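Local coordinates for protein beta-N-acetylglucosaminidase (Thermotoga maritima, PDB 3WO8) that probably hydrolyses terminal non-reducing N-acetyl-D-hexosamine residues from N-acetyl-beta-D-hexosaminides, as a dimeric glycoside hydrolase of family 3 with a TIM-barrel domain, at residues B[378-383]-B[460-465]; B[24-29]-B[385-390]; B[207-212]-B[247-252]; B[242-247]-B[280-285]. One frame throughout, in Å; residues are numbered along the deposited sequence.

Contact 1 (B[378-383]-B[460-465]); sequences YDQIPE and TKPISI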
loop_
_atom_site.group_PDB
_atom_site.type_symbol
_atom_site.label_atom_id
_atom_site.label_comp_id
_atom_site.label_asym_id
_atom_site.label_seq_id
_atom_site.Cartn_x
_atom_site.Cartn_y
_atom_site.Cartn_z
ATOM N N TYR B 378 -1.480 -6.327 -18.547
ATOM C CA TYR B 378 -1.100 -7.153 -19.660
ATOM C C TYR B 378 0.391 -7.391 -19.646
ATOM O O TYR B 378 0.838 -8.524 -19.843
ATOM C CB TYR B 378 -1.499 -6.528 -20.979
ATOM C CG TYR B 378 -2.940 -6.225 -21.138
ATOM C CD1 TYR B 378 -3.901 -7.013 -20.565
ATOM C CD2 TYR B 378 -3.348 -5.128 -21.894
ATOM C CE1 TYR B 378 -5.254 -6.705 -20.701
ATOM C CE2 TYR B 378 -4.686 -4.819 -22.077
ATOM C CZ TYR B 378 -5.641 -5.611 -21.473
ATOM O OH TYR B 378 -6.974 -5.310 -21.638
ATOM N N ASP B 379 1.172 -6.345 -19.400
ATOM C CA ASP B 379 2.637 -6.508 -19.278
ATOM C C ASP B 379 3.050 -7.610 -18.299
ATOM O O ASP B 379 4.094 -8.261 -18.446
ATOM C CB ASP B 379 3.286 -5.226 -18.798
ATOM C CG ASP B 379 3.215 -4.125 -19.793
ATOM O OD1 ASP B 379 2.830 -4.363 -20.951
ATOM O OD2 ASP B 379 3.559 -2.982 -19.407
ATOM N N GLN B 380 2.226 -7.801 -17.290
ATOM C CA GLN B 380 2.545 -8.718 -16.195
ATOM C C GLN B 380 2.236 -10.213 -16.469
ATOM O O GLN B 380 2.677 -11.105 -15.731
ATOM C CB GLN B 380 1.816 -8.242 -14.960
ATOM C CG GLN B 380 2.694 -8.149 -13.736
ATOM C CD GLN B 380 1.871 -7.610 -12.609
ATOM O OE1 GLN B 380 1.245 -6.534 -12.765
ATOM N NE2 GLN B 380 1.798 -8.361 -11.483
ATOM N N ILE B 381 1.507 -10.473 -17.549
ATOM C CA ILE B 381 1.042 -11.810 -17.857
ATOM C C ILE B 381 2.172 -12.809 -18.094
ATOM O O ILE B 381 2.072 -13.956 -17.658
ATOM C CB ILE B 381 0.086 -11.761 -19.047
ATOM C CG1 ILE B 381 -1.201 -11.083 -18.594
ATOM C CG2 ILE B 381 -0.198 -13.159 -19.573
ATOM C CD1 ILE B 381 -2.206 -10.837 -19.687
ATOM N N PRO B 382 3.267 -12.404 -18.767
ATOM C CA PRO B 382 4.252 -13.470 -18.975
ATOM C C PRO B 382 4.933 -13.946 -17.711
ATOM O O PRO B 382 5.143 -15.143 -17.555
ATOM C CB PRO B 382 5.242 -12.847 -19.935
ATOM C CG PRO B 382 4.444 -11.871 -20.697
ATOM C CD PRO B 382 3.519 -11.266 -19.661
ATOM N N GLU B 383 5.232 -13.046 -16.787
ATOM C CA GLU B 383 5.815 -13.496 -15.476
ATOM C C GLU B 383 4.850 -14.429 -14.715
ATOM O O GLU B 383 5.291 -15.328 -14.003
ATOM C CB GLU B 383 6.323 -12.332 -14.599
ATOM C CG GLU B 383 5.549 -12.014 -13.334
ATOM C CD GLU B 383 5.976 -12.873 -12.124
ATOM O OE1 GLU B 383 7.171 -13.174 -11.919
ATOM O OE2 GLU B 383 5.093 -13.239 -11.333
ATOM N N THR B 460 -8.632 -8.229 -15.699
ATOM C CA THR B 460 -7.294 -8.262 -16.216
ATOM C C THR B 460 -6.275 -8.445 -15.102
ATOM O O THR B 460 -5.104 -8.614 -15.387
ATOM C CB THR B 460 -6.972 -6.940 -16.886
ATOM O OG1 THR B 460 -7.150 -5.888 -15.939
ATOM C CG2 THR B 460 -7.911 -6.723 -18.098
ATOM N N LYS B 461 -6.723 -8.455 -13.847
ATOM C CA LYS B 461 -5.808 -8.509 -12.736
ATOM C C LYS B 461 -4.961 -9.785 -12.668
ATOM O O LYS B 461 -5.394 -10.878 -13.011
ATOM C CB LYS B 461 -6.497 -8.238 -11.373
ATOM C CG LYS B 461 -7.335 -6.953 -11.244
ATOM C CD LYS B 461 -6.712 -5.660 -11.743
ATOM C CE LYS B 461 -6.159 -4.811 -10.614
ATOM N NZ LYS B 461 -5.571 -3.613 -11.263
ATOM N N PRO B 462 -3.711 -9.621 -12.261
ATOM C CA PRO B 462 -2.890 -10.772 -12.176
ATOM C C PRO B 462 -3.548 -11.927 -11.464
ATOM O O PRO B 462 -3.525 -13.046 -11.980
ATOM C CB PRO B 462 -1.684 -10.252 -11.411
ATOM C CG PRO B 462 -1.498 -8.921 -12.060
ATOM C CD PRO B 462 -2.906 -8.387 -12.236
ATOM N N ILE B 463 -4.144 -11.663 -10.309
ATOM C CA ILE B 463 -4.660 -12.741 -9.458
ATOM C C ILE B 463 -5.663 -13.618 -10.213
ATOM O O ILE B 463 -5.682 -14.838 -10.093
ATOM C CB ILE B 463 -5.247 -12.210 -8.139
ATOM C CG1 ILE B 463 -5.588 -13.352 -7.175
ATOM C CG2 ILE B 463 -6.494 -11.417 -8.415
ATOM C CD1 ILE B 463 -4.573 -14.472 -7.106
ATOM N N SER B 464 -6.457 -13.001 -11.056
ATOM C CA SER B 464 -7.483 -13.768 -11.756
ATOM C C SER B 464 -6.854 -14.710 -12.743
ATOM O O SER B 464 -7.196 -15.862 -12.788
ATOM C CB SER B 464 -8.468 -12.819 -12.418
ATOM O OG SER B 464 -8.965 -11.914 -11.417
ATOM N N ILE B 465 -5.901 -14.208 -13.516
ATOM C CA ILE B 465 -5.136 -15.024 -14.482
ATOM C C ILE B 465 -4.350 -16.121 -13.747
ATOM O O ILE B 465 -4.373 -17.266 -14.157
ATOM C CB ILE B 465 -4.193 -14.143 -15.347
ATOM C CG1 ILE B 465 -5.022 -13.188 -16.184
ATOM C CG2 ILE B 465 -3.380 -14.987 -16.293
ATOM C CD1 ILE B 465 -4.267 -12.371 -17.196
#
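This largely buried side-chain packing in the C-terminal domain joins helix 374-385 (Y378, Q380, I381) to the start of helix 462-471 (P462, I465) and T460 in the loop ahead of it. I381 and I465 make its apolar centre. Their side chains cross at about a right angle, and CD1 of I465 rests against both CG1 and CD1 of I381, each 3.6 Å away. Both isoleucines carry CG1 anti to the carbonyl carbon (chi1 -70° in I381), with CD1 extended beyond it, so each sends its longer branch across the gap. At one end the methyl CG2 of T460 lies 3.7 Å from CE1 of Y378, meeting the ring obliquely. Threonine suits its place: its methyl packs on the tyrosine while OG1 is hydrogen-bonded to D377 of helix 374-385. At the more open end, P462 CG sits 3.4 Å from NE2 of Q380, the side chains again crossing at about a right angle. Proline fits the first turn of helix 462-471, where no backbone N-H is needed for an i to i-4 bond. Helix 374-385 lies between helix 462-471 and strand 391-397, on which Y378 and P382 pack, while Y54 of helix 53-66 touches Q380 and P462.

Contact 2 (B[24-29]-B[385-390]); sequences FNDFNE and VSRFFE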
loop_
_atom_site.group_PDB
_atom_site.type_symbol
_atom_site.label_atom_id
_atom_site.label_comp_id
_atom_site.label_asym_id
_atom_site.label_seq_id
_atom_site.Cartn_x
_atom_site.Cartn_y
_atom_site.Cartn_z
ATOM N N PHE B 24 9.859 -17.308 3.831
ATOM C CA PHE B 24 9.535 -17.625 2.436
ATOM C C PHE B 24 9.663 -16.422 1.516
ATOM O O PHE B 24 9.034 -15.379 1.718
ATOM C CB PHE B 24 8.121 -18.187 2.302
ATOM C CG PHE B 24 7.848 -19.333 3.209
ATOM C CD1 PHE B 24 7.719 -19.130 4.556
ATOM C CD2 PHE B 24 7.715 -20.617 2.703
ATOM C CE1 PHE B 24 7.466 -20.193 5.397
ATOM C CE2 PHE B 24 7.472 -21.693 3.539
ATOM C CZ PHE B 24 7.354 -21.478 4.892
ATOM N N ASN B 25 10.484 -16.597 0.495
ATOM C CA ASN B 25 10.693 -15.589 -0.508
ATOM C C ASN B 25 9.971 -15.945 -1.778
ATOM O O ASN B 25 10.108 -15.239 -2.770
ATOM C CB ASN B 25 12.187 -15.402 -0.796
ATOM C CG ASN B 25 12.481 -14.065 -1.460
ATOM O OD1 ASN B 25 13.124 -13.968 -2.520
ATOM N ND2 ASN B 25 12.004 -13.024 -0.835
ATOM N N ASP B 26 9.198 -17.030 -1.752
ATOM C CA ASP B 26 8.408 -17.417 -2.917
ATOM C C ASP B 26 7.212 -18.263 -2.465
ATOM O O ASP B 26 7.070 -18.633 -1.287
ATOM C CB ASP B 26 9.267 -18.121 -4.020
ATOM C CG ASP B 26 8.587 -18.113 -5.448
ATOM O OD1 ASP B 26 7.939 -17.124 -5.863
ATOM O OD2 ASP B 26 8.689 -19.112 -6.177
ATOM N N PHE B 27 6.313 -18.522 -3.406
ATOM C CA PHE B 27 5.173 -19.381 -3.158
ATOM C C PHE B 27 4.901 -20.302 -4.379
ATOM O O PHE B 27 4.711 -19.856 -5.535
ATOM C CB PHE B 27 3.959 -18.544 -2.754
ATOM C CG PHE B 27 2.740 -19.371 -2.425
ATOM C CD1 PHE B 27 2.649 -20.048 -1.227
ATOM C CD2 PHE B 27 1.708 -19.481 -3.306
ATOM C CE1 PHE B 27 1.541 -20.828 -0.933
ATOM C CE2 PHE B 27 0.600 -20.248 -3.009
ATOM C CZ PHE B 27 0.522 -20.930 -1.828
ATOM N N ASN B 28 4.925 -21.599 -4.111
ATOM C CA ASN B 28 4.890 -22.581 -5.164
ATOM C C ASN B 28 4.670 -23.955 -4.575
ATOM O O ASN B 28 4.526 -24.088 -3.366
ATOM C CB ASN B 28 6.218 -22.569 -5.879
ATOM C CG ASN B 28 7.363 -22.625 -4.924
ATOM O OD1 ASN B 28 7.358 -23.398 -3.985
ATOM N ND2 ASN B 28 8.334 -21.769 -5.132
ATOM N N GLU B 29 4.695 -24.982 -5.426
ATOM C CA GLU B 29 4.344 -26.323 -4.995
ATOM C C GLU B 29 5.285 -26.851 -3.903
ATOM O O GLU B 29 4.868 -27.609 -3.032
ATOM C CB GLU B 29 4.270 -27.257 -6.206
ATOM C CG GLU B 29 3.487 -28.540 -5.944
ATOM C CD GLU B 29 2.043 -28.285 -5.551
ATOM O OE1 GLU B 29 1.454 -27.321 -6.087
ATOM O OE2 GLU B 29 1.498 -29.043 -4.715
ATOM N N VAL B 385 2.428 -16.496 -16.147
ATOM C CA VAL B 385 2.434 -17.752 -16.840
ATOM C C VAL B 385 3.763 -18.477 -16.669
ATOM O O VAL B 385 3.803 -19.705 -16.654
ATOM C CB VAL B 385 2.115 -17.522 -18.308
ATOM C CG1 VAL B 385 2.306 -18.799 -19.092
ATOM C CG2 VAL B 385 0.693 -16.983 -18.450
ATOM N N SER B 386 4.857 -17.733 -16.515
ATOM C CA SER B 386 6.150 -18.382 -16.289
ATOM C C SER B 386 6.116 -19.261 -15.063
ATOM O O SER B 386 6.984 -20.089 -14.894
ATOM C CB SER B 386 7.266 -17.377 -16.127
ATOM O OG SER B 386 7.492 -17.069 -14.755
ATOM N N ARG B 387 5.142 -19.062 -14.174
ATOM C CA ARG B 387 5.086 -19.871 -12.954
ATOM C C ARG B 387 4.634 -21.287 -13.214
ATOM O O ARG B 387 4.868 -22.160 -12.399
ATOM C CB ARG B 387 4.214 -19.214 -11.885
ATOM C CG ARG B 387 4.798 -17.902 -11.400
ATOM C CD ARG B 387 4.068 -17.274 -10.219
ATOM N NE ARG B 387 5.027 -16.337 -9.649
ATOM C CZ ARG B 387 5.920 -16.637 -8.704
ATOM N NH1 ARG B 387 6.766 -15.692 -8.324
ATOM N NH2 ARG B 387 5.959 -17.850 -8.107
ATOM N N PHE B 388 4.017 -21.507 -14.366
ATOM C CA PHE B 388 3.499 -22.818 -14.776
ATOM C C PHE B 388 4.079 -23.412 -16.071
ATOM O O PHE B 388 3.647 -24.469 -16.500
ATOM C CB PHE B 388 2.003 -22.684 -15.011
ATOM C CG PHE B 388 1.275 -21.969 -13.929
ATOM C CD1 PHE B 388 0.782 -22.661 -12.844
ATOM C CD2 PHE B 388 1.058 -20.600 -14.007
ATOM C CE1 PHE B 388 0.093 -22.003 -11.838
ATOM C CE2 PHE B 388 0.364 -19.928 -13.012
ATOM C CZ PHE B 388 -0.117 -20.634 -11.920
ATOM N N PHE B 389 4.990 -22.708 -16.727
ATOM C CA PHE B 389 5.663 -23.196 -17.930
ATOM C C PHE B 389 7.168 -22.862 -17.941
ATOM O O PHE B 389 7.609 -21.761 -17.548
ATOM C CB PHE B 389 5.009 -22.618 -19.155
ATOM C CG PHE B 389 3.597 -23.021 -19.304
ATOM C CD1 PHE B 389 2.610 -22.370 -18.613
ATOM C CD2 PHE B 389 3.248 -24.089 -20.130
ATOM C CE1 PHE B 389 1.295 -22.758 -18.750
ATOM C CE2 PHE B 389 1.934 -24.484 -20.265
ATOM C CZ PHE B 389 0.959 -23.813 -19.577
ATOM N N GLU B 390 7.947 -23.820 -18.432
ATOM C CA GLU B 390 9.423 -23.711 -18.407
ATOM C C GLU B 390 9.957 -22.998 -19.650
ATOM O O GLU B 390 11.123 -22.590 -19.691
ATOM C CB GLU B 390 10.067 -25.091 -18.226
ATOM C CG GLU B 390 9.580 -26.150 -19.207
ATOM C CD GLU B 390 9.753 -27.555 -18.663
ATOM O OE1 GLU B 390 9.292 -27.828 -17.531
ATOM O OE2 GLU B 390 10.347 -28.397 -19.372
#
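R387 reaches D26 with its guanidinium end-on, and both terminal nitrogens converge on a single carboxylate oxygen. NH1 and NH2 each donate to D26 OD1 over 3.1 Å, with N-H...O angles near 145°, a forked salt bridge in which neither bond is straight. OD1 lies close to the guanidinium plane and receives NH1 on its syn lone pair; the carboxylate itself is turned 46° from that plane. The other oxygen, OD2, accepts from N28 ND2 at 2.9 Å, approached from above the carboxylate plane, so both oxygens of D26 have donors. The amide oxygen of N28 is used as well: at the N-cap of helix 29-37, OD1 accepts the backbone N-H of V31. The bridge joins the loop after strand 20-24 of the TIM barrel to the loop between helix 374-385 and strand 391-397 of the C-terminal domain, and a long, flexible arginine is well suited to span such a gap. Its chain is extended from CG to NE (chi2 -173°), which carries the charge clear of its own loop. On the remaining nitrogen, NE, the hydroxyl of Y54 makes a weak hydrogen bond and E383 a long, weak ion pair.

Contact 3 (B[207-212]-B[247-252]); sequences KVLERE and IGFDGL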
loop_
_atom_site.group_PDB
_atom_site.type_symbol
_atom_site.label_atom_id
_atom_site.label_comp_id
_atom_site.label_asym_id
_atom_site.label_seq_id
_atom_site.Cartn_x
_atom_site.Cartn_y
_atom_site.Cartn_z
ATOM N N LYS B 207 11.268 -2.645 30.600
ATOM C CA LYS B 207 10.097 -1.766 30.602
ATOM C C LYS B 207 8.969 -2.342 29.750
ATOM O O LYS B 207 7.848 -2.497 30.258
ATOM C CB LYS B 207 10.446 -0.317 30.239
ATOM C CG LYS B 207 10.699 0.570 31.466
ATOM C CD LYS B 207 11.666 -0.033 32.513
ATOM C CE LYS B 207 11.645 0.679 33.887
ATOM N NZ LYS B 207 11.191 -0.198 35.003
ATOM N N VAL B 208 9.253 -2.728 28.508
ATOM C CA VAL B 208 8.190 -3.319 27.677
ATOM C C VAL B 208 7.659 -4.597 28.286
ATOM O O VAL B 208 6.445 -4.841 28.284
ATOM C CB VAL B 208 8.635 -3.612 26.219
ATOM C CG1 VAL B 208 7.531 -4.322 25.421
ATOM C CG2 VAL B 208 9.028 -2.327 25.522
ATOM N N LEU B 209 8.569 -5.423 28.800
ATOM C CA LEU B 209 8.232 -6.822 29.125
ATOM C C LEU B 209 7.374 -6.982 30.373
ATOM O O LEU B 209 6.572 -7.908 30.445
ATOM C CB LEU B 209 9.487 -7.707 29.196
ATOM C CG LEU B 209 9.962 -8.227 27.843
ATOM C CD1 LEU B 209 11.292 -8.937 27.965
ATOM C CD2 LEU B 209 8.923 -9.160 27.227
ATOM N N GLU B 210 7.537 -6.086 31.340
ATOM C CA GLU B 210 6.704 -6.127 32.542
ATOM C C GLU B 210 5.417 -5.284 32.438
ATOM O O GLU B 210 4.565 -5.330 33.322
ATOM C CB GLU B 210 7.541 -5.773 33.780
ATOM C CG GLU B 210 7.982 -4.315 33.905
ATOM C CD GLU B 210 9.364 -4.168 34.551
ATOM O OE1 GLU B 210 10.041 -5.197 34.844
ATOM O OE2 GLU B 210 9.785 -3.001 34.745
ATOM N N ARG B 211 5.275 -4.549 31.339
ATOM C CA ARG B 211 4.032 -3.873 31.023
ATOM C C ARG B 211 3.143 -4.674 30.050
ATOM O O ARG B 211 1.918 -4.555 30.109
ATOM C CB ARG B 211 4.323 -2.477 30.466
ATOM C CG ARG B 211 4.832 -1.501 31.522
ATOM C CD ARG B 211 5.317 -0.172 30.936
ATOM N NE ARG B 211 4.278 0.553 30.190
ATOM C CZ ARG B 211 4.417 1.783 29.677
ATOM N NH1 ARG B 211 3.405 2.345 29.010
ATOM N NH2 ARG B 211 5.558 2.461 29.815
ATOM N N GLU B 212 3.732 -5.485 29.171
ATOM C CA GLU B 212 2.966 -6.097 28.074
ATOM C C GLU B 212 3.308 -7.564 27.966
ATOM O O GLU B 212 4.245 -7.961 27.283
ATOM C CB GLU B 212 3.288 -5.439 26.725
ATOM C CG GLU B 212 3.730 -3.986 26.757
ATOM C CD GLU B 212 2.571 -3.035 26.699
ATOM O OE1 GLU B 212 2.826 -1.832 26.939
ATOM O OE2 GLU B 212 1.429 -3.494 26.419
ATOM N N ILE B 247 13.824 -11.302 34.840
ATOM C CA ILE B 247 12.844 -10.330 34.321
ATOM C C ILE B 247 11.426 -10.776 34.591
ATOM O O ILE B 247 10.578 -9.963 34.966
ATOM C CB ILE B 247 12.992 -10.110 32.803
ATOM C CG1 ILE B 247 14.089 -9.085 32.538
ATOM C CG2 ILE B 247 11.676 -9.612 32.202
ATOM C CD1 ILE B 247 14.673 -9.170 31.144
ATOM N N GLY B 248 11.173 -12.051 34.353
ATOM C CA GLY B 248 9.878 -12.631 34.615
ATOM C C GLY B 248 9.148 -13.210 33.432
ATOM O O GLY B 248 8.064 -13.791 33.586
ATOM N N PHE B 249 9.752 -13.089 32.255
ATOM C CA PHE B 249 9.038 -13.264 31.013
ATOM C C PHE B 249 8.828 -14.722 30.701
ATOM O O PHE B 249 9.795 -15.427 30.493
ATOM C CB PHE B 249 9.815 -12.592 29.877
ATOM C CG PHE B 249 9.190 -12.800 28.528
ATOM C CD1 PHE B 249 7.985 -12.201 28.221
ATOM C CD2 PHE B 249 9.776 -13.641 27.597
ATOM C CE1 PHE B 249 7.373 -12.423 27.013
ATOM C CE2 PHE B 249 9.170 -13.875 26.391
ATOM C CZ PHE B 249 7.978 -13.251 26.090
ATOM N N ASP B 250 7.577 -15.168 30.640
ATOM C CA ASP B 250 7.281 -16.579 30.315
ATOM C C ASP B 250 6.575 -16.766 28.979
ATOM O O ASP B 250 6.050 -17.850 28.685
ATOM C CB ASP B 250 6.468 -17.252 31.424
ATOM C CG ASP B 250 5.088 -16.676 31.565
ATOM O OD1 ASP B 250 4.910 -15.508 31.183
ATOM O OD2 ASP B 250 4.193 -17.383 32.074
ATOM N N GLY B 251 6.607 -15.708 28.164
ATOM C CA GLY B 251 6.005 -15.719 26.825
ATOM C C GLY B 251 6.946 -16.220 25.748
ATOM O O GLY B 251 7.901 -16.897 26.036
ATOM N N LEU B 252 6.685 -15.829 24.509
ATOM C CA LEU B 252 7.351 -16.371 23.312
ATOM C C LEU B 252 8.757 -15.846 23.092
ATOM O O LEU B 252 9.002 -14.652 23.056
ATOM C CB LEU B 252 6.514 -16.064 22.090
ATOM C CG LEU B 252 6.673 -16.986 20.905
ATOM C CD1 LEU B 252 6.409 -18.426 21.284
ATOM C CD2 LEU B 252 5.671 -16.595 19.834
#
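L209 packs on I247 and F249 at the outside of the TIM barrel, where helix 203-211 lies beside the loop leading from helix 236-247 into strand 253-257. Helices alternate with parallel strands in this fold, and the contact joins two successive helix-to-strand connections. Apolar packing carries it. The methyl CD2 of L209 lies 3.3 Å from CD1 and 3.6 Å from CE1 of F249, approaching the ring obliquely. F249 holds its ring anti to the backbone N (chi1 176°), directed at the helix. I247 adds a looser touch, its CG2 4.2 Å from CB of L209. Branched leucine and flat phenylalanine suit the buried part of this layer, with I247 at its more open border: L209 also packs on V217 and I170 of the barrel strands, and F249 on V217 and on Y323 of helix 310-326. Charged groups stay to the outer side, where K207 NZ bridges to E210 OE2 at 3.1 Å within one turn of helix 203-211. Backbone geometry shapes the loop. G248 leaves the helix with positive phi (119°), a conformation in which a side chain would press on the preceding carbonyl, and the chain turns there to deliver F249. Glycine suits position 251 because a side chain would collide with CZ of F249, whose ring lies against this backbone, with G251 N 3.4 Å above the plane and over the centre.

Contact 4 (B[242-247]-B[280-285]); sequences VLREKI and GGNMIL
A Schellman motif ends helix 269-279 of the TIM barrel, and the carbonyl of its glycine, G280, is gripped by R244 of the neighbouring helix 236-247. The arginine comes side-on. NH2 donates to G280 O at 2.7 Å along a fairly straight bond (161°), and NE donates to the same oxygen at 3.2 Å, less directly; G280 O lies almost exactly in the guanidinium plane. A bend at chi2 (-107°) turns the chain toward this carbonyl. NH2 also donates to N282 OD1 at 2.6 Å, although the donor stands above the amide's carbonyl plane, the two flat groups being 57° apart. Glycine fits position 280 because positive phi would force a side chain into the preceding carbonyl. Asparagine fits 282 because its amide works in both directions: OD1 also accepts from V253 N, while ND2 bonds to S316 OG. The third arginine nitrogen, NH1, donates to G251 O. R244 ties its own helix to the turn at 280-282 and to the loop at G251, just before strands 253-257 and 283-286. With neutral oxygens as its bonded partners, the cation is held by carbonyl dipoles, which probably fix the rotation of the guanidinium, and it satisfies backbone carbonyls that lie outside strand pairing.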
loop_
_atom_site.group_PDB
_atom_site.type_symbol
_atom_site.label_atom_id
_atom_site.label_comp_id
_atom_site.label_asym_id
_atom_site.label_seq_id
_atom_site.Cartn_x
_atom_site.Cartn_y
_atom_site.Cartn_z
ATOM N N VAL B 242 18.710 -14.584 32.905
ATOM C CA VAL B 242 18.364 -13.147 32.804
ATOM C C VAL B 242 16.919 -12.837 32.326
ATOM O O VAL B 242 16.344 -11.817 32.734
ATOM C CB VAL B 242 19.366 -12.364 31.947
ATOM C CG1 VAL B 242 19.169 -12.700 30.493
ATOM C CG2 VAL B 242 19.199 -10.866 32.127
ATOM N N LEU B 243 16.322 -13.682 31.481
ATOM C CA LEU B 243 15.030 -13.306 30.866
ATOM C C LEU B 243 13.850 -13.963 31.539
ATOM O O LEU B 243 12.938 -13.275 32.015
ATOM C CB LEU B 243 14.996 -13.557 29.336
ATOM C CG LEU B 243 13.670 -13.295 28.569
ATOM C CD1 LEU B 243 13.237 -11.842 28.662
ATOM C CD2 LEU B 243 13.734 -13.696 27.114
ATOM N N ARG B 244 13.847 -15.287 31.560
ATOM C CA ARG B 244 12.718 -16.021 32.147
ATOM C C ARG B 244 12.561 -15.915 33.668
ATOM O O ARG B 244 11.426 -16.011 34.171
ATOM C CB ARG B 244 12.810 -17.476 31.821
ATOM C CG ARG B 244 12.809 -17.722 30.344
ATOM C CD ARG B 244 11.505 -18.304 29.928
ATOM N NE ARG B 244 11.544 -18.663 28.517
ATOM C CZ ARG B 244 10.641 -18.313 27.619
ATOM N NH1 ARG B 244 9.617 -17.566 27.961
ATOM N NH2 ARG B 244 10.769 -18.722 26.369
ATOM N N GLU B 245 13.680 -15.732 34.380
ATOM C CA GLU B 245 13.694 -15.658 35.857
ATOM C C GLU B 245 13.859 -14.240 36.335
ATOM O O GLU B 245 12.973 -13.694 36.997
ATOM C CB GLU B 245 14.792 -16.548 36.485
ATOM C CG GLU B 245 14.639 -18.018 36.111
ATOM C CD GLU B 245 15.672 -18.957 36.715
ATOM O OE1 GLU B 245 16.827 -18.560 36.996
ATOM O OE2 GLU B 245 15.319 -20.138 36.878
ATOM N N LYS B 246 14.991 -13.632 36.026
ATOM C CA LYS B 246 15.253 -12.317 36.564
ATOM C C LYS B 246 14.169 -11.317 36.125
ATOM O O LYS B 246 13.639 -10.591 36.951
ATOM C CB LYS B 246 16.639 -11.832 36.181
ATOM C CG LYS B 246 17.092 -10.671 37.019
ATOM C CD LYS B 246 18.456 -10.191 36.570
ATOM C CE LYS B 246 19.114 -9.281 37.596
ATOM N NZ LYS B 246 18.164 -8.265 38.156
ATOM N N ILE B 247 13.824 -11.302 34.840
ATOM C CA ILE B 247 12.844 -10.330 34.321
ATOM C C ILE B 247 11.426 -10.776 34.591
ATOM O O ILE B 247 10.578 -9.963 34.966
ATOM C CB ILE B 247 12.992 -10.110 32.803
ATOM C CG1 ILE B 247 14.089 -9.085 32.538
ATOM C CG2 ILE B 247 11.676 -9.612 32.202
ATOM C CD1 ILE B 247 14.673 -9.170 31.144
ATOM N N GLY B 280 15.720 -22.441 26.947
ATOM C CA GLY B 280 14.355 -21.943 27.173
ATOM C C GLY B 280 13.797 -21.123 26.015
ATOM O O GLY B 280 12.927 -20.296 26.204
ATOM N N GLY B 281 14.344 -21.302 24.822
ATOM C CA GLY B 281 13.889 -20.558 23.665
ATOM C C GLY B 281 12.781 -21.405 23.107
ATOM O O GLY B 281 12.799 -22.609 23.286
ATOM N N ASN B 282 11.818 -20.794 22.439
ATOM C CA ASN B 282 10.656 -21.523 22.017
ATOM C C ASN B 282 10.637 -21.778 20.539
ATOM O O ASN B 282 10.506 -22.925 20.120
ATOM C CB ASN B 282 9.391 -20.762 22.404
ATOM C CG ASN B 282 9.316 -20.469 23.888
ATOM O OD1 ASN B 282 9.259 -19.316 24.298
ATOM N ND2 ASN B 282 9.306 -21.510 24.687
ATOM N N MET B 283 10.728 -20.722 19.727
ATOM C CA MET B 283 10.666 -20.936 18.275
ATOM C C MET B 283 12.004 -20.693 17.632
ATOM O O MET B 283 12.698 -19.715 17.920
ATOM C CB MET B 283 9.571 -20.102 17.583
ATOM C CG MET B 283 8.155 -20.519 17.951
ATOM S SD MET B 283 6.940 -19.398 17.244
ATOM C CE MET B 283 6.552 -20.372 15.754
ATOM N N ILE B 284 12.347 -21.636 16.774
ATOM C CA ILE B 284 13.568 -21.580 15.974
ATOM C C ILE B 284 13.199 -20.940 14.641
ATOM O O ILE B 284 12.273 -21.390 13.946
ATOM C CB ILE B 284 14.126 -22.993 15.684
ATOM C CG1 ILE B 284 14.548 -23.702 16.979
ATOM C CG2 ILE B 284 15.322 -22.912 14.776
ATOM C CD1 ILE B 284 14.455 -25.206 16.850
ATOM N N LEU B 285 13.927 -19.899 14.306
ATOM C CA LEU B 285 13.687 -19.175 13.095
ATOM C C LEU B 285 14.687 -19.643 12.048
ATOM O O LEU B 285 15.920 -19.470 12.181
ATOM C CB LEU B 285 13.845 -17.665 13.324
ATOM C CG LEU B 285 13.736 -16.812 12.067
ATOM C CD1 LEU B 285 12.431 -17.098 11.338
ATOM C CD2 LEU B 285 13.933 -15.331 12.372
#

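From the N terminus, the loop after strand 20-24 opens contact 2, which closes only at 385-390 and so spans most of the TIM barrel before reaching the C-terminal domain. Contacts 3 and 4 both fall within that long span. They cross each other, since their segments alternate along the chain; they share I247 and touch, joining consecutive helix-strand units of the barrel. Contact 1 starts at 378-383, shortly before contact 2 closes, and ends at 460-465, so these two also cross, with centres 14 Å apart. Contact 1 unites two C-terminal helices, whereas contact 2 links the domains.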